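Local coordinates for STIL N-terminal domain-containing protein (Trichoplax adhaerens, PDB 5OI9), which probably takes part in centriole assembly as the N-terminal domain of a STIL-like protein, a region implicated in binding the centrosomal partner CEP85, at residues I87-F92 and L168-T173. Residues are numbered along the deposited sequence; the frame is centred on the assembly and turned at random.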
loop_
_atom_site.group_PDB
_atom_site.type_symbol
_atom_site.label_atom_id
_atom_site.label_comp_id
_atom_site.label_asym_id
_atom_site.label_seq_id
_atom_site.Cartn_x
_atom_site.Cartn_y
_atom_site.Cartn_z
ATOM N N ILE A 87 8.803 -4.434 1.783
ATOM C CA ILE A 87 8.438 -5.083 0.527
ATOM C C ILE A 87 9.529 -6.091 0.191
ATOM O O ILE A 87 10.700 -5.723 0.046
ATOM C CB ILE A 87 8.258 -4.064 -0.609
ATOM C CG1 ILE A 87 7.286 -2.956 -0.194
ATOM C CG2 ILE A 87 7.773 -4.756 -1.876
ATOM C CD1 ILE A 87 5.923 -3.462 0.208
ATOM N N ASN A 88 9.151 -7.362 0.072
ATOM C CA ASN A 88 10.092 -8.442 -0.225
ATOM C C ASN A 88 9.937 -8.810 -1.697
ATOM O O ASN A 88 8.977 -9.481 -2.079
ATOM C CB ASN A 88 9.841 -9.644 0.680
ATOM C CG ASN A 88 10.925 -10.702 0.566
ATOM O OD1 ASN A 88 12.095 -10.388 0.348
ATOM N ND2 ASN A 88 10.539 -11.964 0.709
ATOM N N ILE A 89 10.890 -8.380 -2.518
ATOM C CA ILE A 89 10.857 -8.597 -3.961
ATOM C C ILE A 89 11.737 -9.797 -4.287
ATOM O O ILE A 89 12.950 -9.769 -4.044
ATOM C CB ILE A 89 11.326 -7.348 -4.724
ATOM C CG1 ILE A 89 10.481 -6.134 -4.334
ATOM C CG2 ILE A 89 11.274 -7.586 -6.225
ATOM C CD1 ILE A 89 10.870 -4.860 -5.057
ATOM N N ASP A 90 11.135 -10.851 -4.852
ATOM C CA ASP A 90 11.877 -12.079 -5.109
ATOM C C ASP A 90 11.462 -12.795 -6.392
ATOM O O ASP A 90 11.860 -13.949 -6.591
ATOM C CB ASP A 90 11.732 -13.045 -3.925
ATOM C CG ASP A 90 10.307 -13.534 -3.739
ATOM O OD1 ASP A 90 9.370 -12.821 -4.160
ATOM O OD2 ASP A 90 10.121 -14.630 -3.172
ATOM N N ARG A 91 10.690 -12.160 -7.271
ATOM C CA ARG A 91 10.219 -12.818 -8.481
ATOM C C ARG A 91 10.330 -11.875 -9.667
ATOM O O ARG A 91 9.910 -10.717 -9.587
ATOM C CB ARG A 91 8.770 -13.291 -8.328
ATOM C CG ARG A 91 8.612 -14.564 -7.518
ATOM C CD ARG A 91 7.158 -14.776 -7.161
ATOM N NE ARG A 91 6.697 -13.763 -6.218
ATOM C CZ ARG A 91 5.452 -13.306 -6.163
ATOM N NH1 ARG A 91 4.538 -13.761 -7.010
ATOM N NH2 ARG A 91 5.123 -12.382 -5.269
ATOM N N PHE A 92 10.895 -12.379 -10.759
ATOM C CA PHE A 92 10.942 -11.667 -12.026
ATOM C C PHE A 92 9.847 -12.192 -12.943
ATOM O O PHE A 92 9.569 -13.394 -12.971
ATOM C CB PHE A 92 12.307 -11.824 -12.696
ATOM C CG PHE A 92 12.321 -11.424 -14.144
ATOM C CD1 PHE A 92 12.282 -10.089 -14.508
ATOM C CD2 PHE A 92 12.369 -12.385 -15.141
ATOM C CE1 PHE A 92 12.293 -9.719 -15.837
ATOM C CE2 PHE A 92 12.380 -12.021 -16.473
ATOM C CZ PHE A 92 12.343 -10.686 -16.823
ATOM N N LEU A 168 5.362 1.585 -6.495
ATOM C CA LEU A 168 6.800 1.367 -6.451
ATOM C C LEU A 168 7.300 0.991 -7.838
ATOM O O LEU A 168 6.685 0.163 -8.517
ATOM C CB LEU A 168 7.138 0.266 -5.438
ATOM C CG LEU A 168 8.599 -0.081 -5.169
ATOM C CD1 LEU A 168 9.291 1.049 -4.420
ATOM C CD2 LEU A 168 8.687 -1.382 -4.386
ATOM N N LYS A 169 8.409 1.601 -8.255
ATOM C CA LYS A 169 9.012 1.336 -9.555
ATOM C C LYS A 169 10.514 1.172 -9.379
ATOM O O LYS A 169 11.101 1.674 -8.418
ATOM C CB LYS A 169 8.719 2.463 -10.559
ATOM C CG LYS A 169 7.240 2.740 -10.773
ATOM C CD LYS A 169 7.025 4.011 -11.577
ATOM C CE LYS A 169 7.492 3.847 -13.014
ATOM N NZ LYS A 169 6.656 2.864 -13.756
ATOM N N ILE A 170 11.136 0.462 -10.320
ATOM C CA ILE A 170 12.575 0.219 -10.288
ATOM C C ILE A 170 13.160 0.486 -11.669
ATOM O O ILE A 170 12.622 0.021 -12.679
ATOM C CB ILE A 170 12.909 -1.215 -9.830
ATOM C CG1 ILE A 170 12.493 -1.415 -8.373
ATOM C CG2 ILE A 170 14.399 -1.493 -9.984
ATOM C CD1 ILE A 170 12.801 -2.789 -7.835
ATOM N N HIS A 171 14.253 1.245 -11.707
ATOM C CA HIS A 171 15.081 1.415 -12.896
ATOM C C HIS A 171 16.400 0.689 -12.674
ATOM O O HIS A 171 17.063 0.899 -11.650
ATOM C CB HIS A 171 15.349 2.894 -13.190
ATOM C CG HIS A 171 14.118 3.692 -13.491
ATOM N ND1 HIS A 171 14.078 5.064 -13.372
ATOM C CD2 HIS A 171 12.889 3.315 -13.913
ATOM C CE1 HIS A 171 12.876 5.498 -13.704
ATOM N NE2 HIS A 171 12.135 4.457 -14.037
ATOM N N ALA A 172 16.783 -0.159 -13.626
ATOM C CA ALA A 172 18.015 -0.933 -13.520
ATOM C C ALA A 172 18.869 -0.688 -14.753
ATOM O O ALA A 172 18.427 -0.931 -15.878
ATOM C CB ALA A 172 17.716 -2.426 -13.358
ATOM N N THR A 173 20.086 -0.207 -14.549
ATOM C CA THR A 173 21.065 -0.083 -15.621
ATOM C C THR A 173 22.128 -1.152 -15.410
ATOM O O THR A 173 22.726 -1.228 -14.330
ATOM C CB THR A 173 21.682 1.313 -15.645
ATOM O OG1 THR A 173 20.640 2.287 -15.779
ATOM C CG2 THR A 173 22.634 1.448 -16.814
#
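Ile89 and Ile170 meet tip to tip through their terminal methyls, CD1 of Ile89 standing 4.0 Å from CD1 of Ile170. Both isoleucines hold CG1 anti to the carbonyl carbon and extend the chain fully (chi2 -179° in each), which carries each CD1 away from its own backbone toward the opposite strand. The same Ile89 methyl also faces Leu168, whose CD2 lies 4.2 Å from CD1 of Ile89, so that one methyl serves two neighbours on the opposing strand. Ile87 joins through its other branch: its CG2, and not CD1, which turns away from Leu168, comes to 4.3 Å from CD2 of Leu168. Leu168 CD2 is therefore shared between Ile87 and Ile89. The contact is wholly apolar and made by methyl groups, and its four residues are buried. Ile41 of strand 39-44 touches both Ile87 and Ile89, while Leu73 and Ile120 each pack against Ile89 and Ile170, adding to the hydrophobic cluster.

The grip is confined to the start of both segments. With their axes crossing at -45°, the strands diverge beyond Ile89 and Ile170. On the outer, partly exposed side of strand 87-92, Arg91 places NE 3.5 Å from OD1 of Asp90 in a salt bridge at the guanidinium edge, and its NH2 pairs with Asp117. Lys169 and His171, likewise partly exposed, leave 87-92 untouched and lie against Phe137 instead. Neither backbone pairs with the other; strands 85-97 and 167-176 belong to one mixed sheet, separated within it by 69-79 and 118-126, and the sheet curls enough for their aliphatic residues to meet in the buried core on its concave face, within the STIL N-terminal domain.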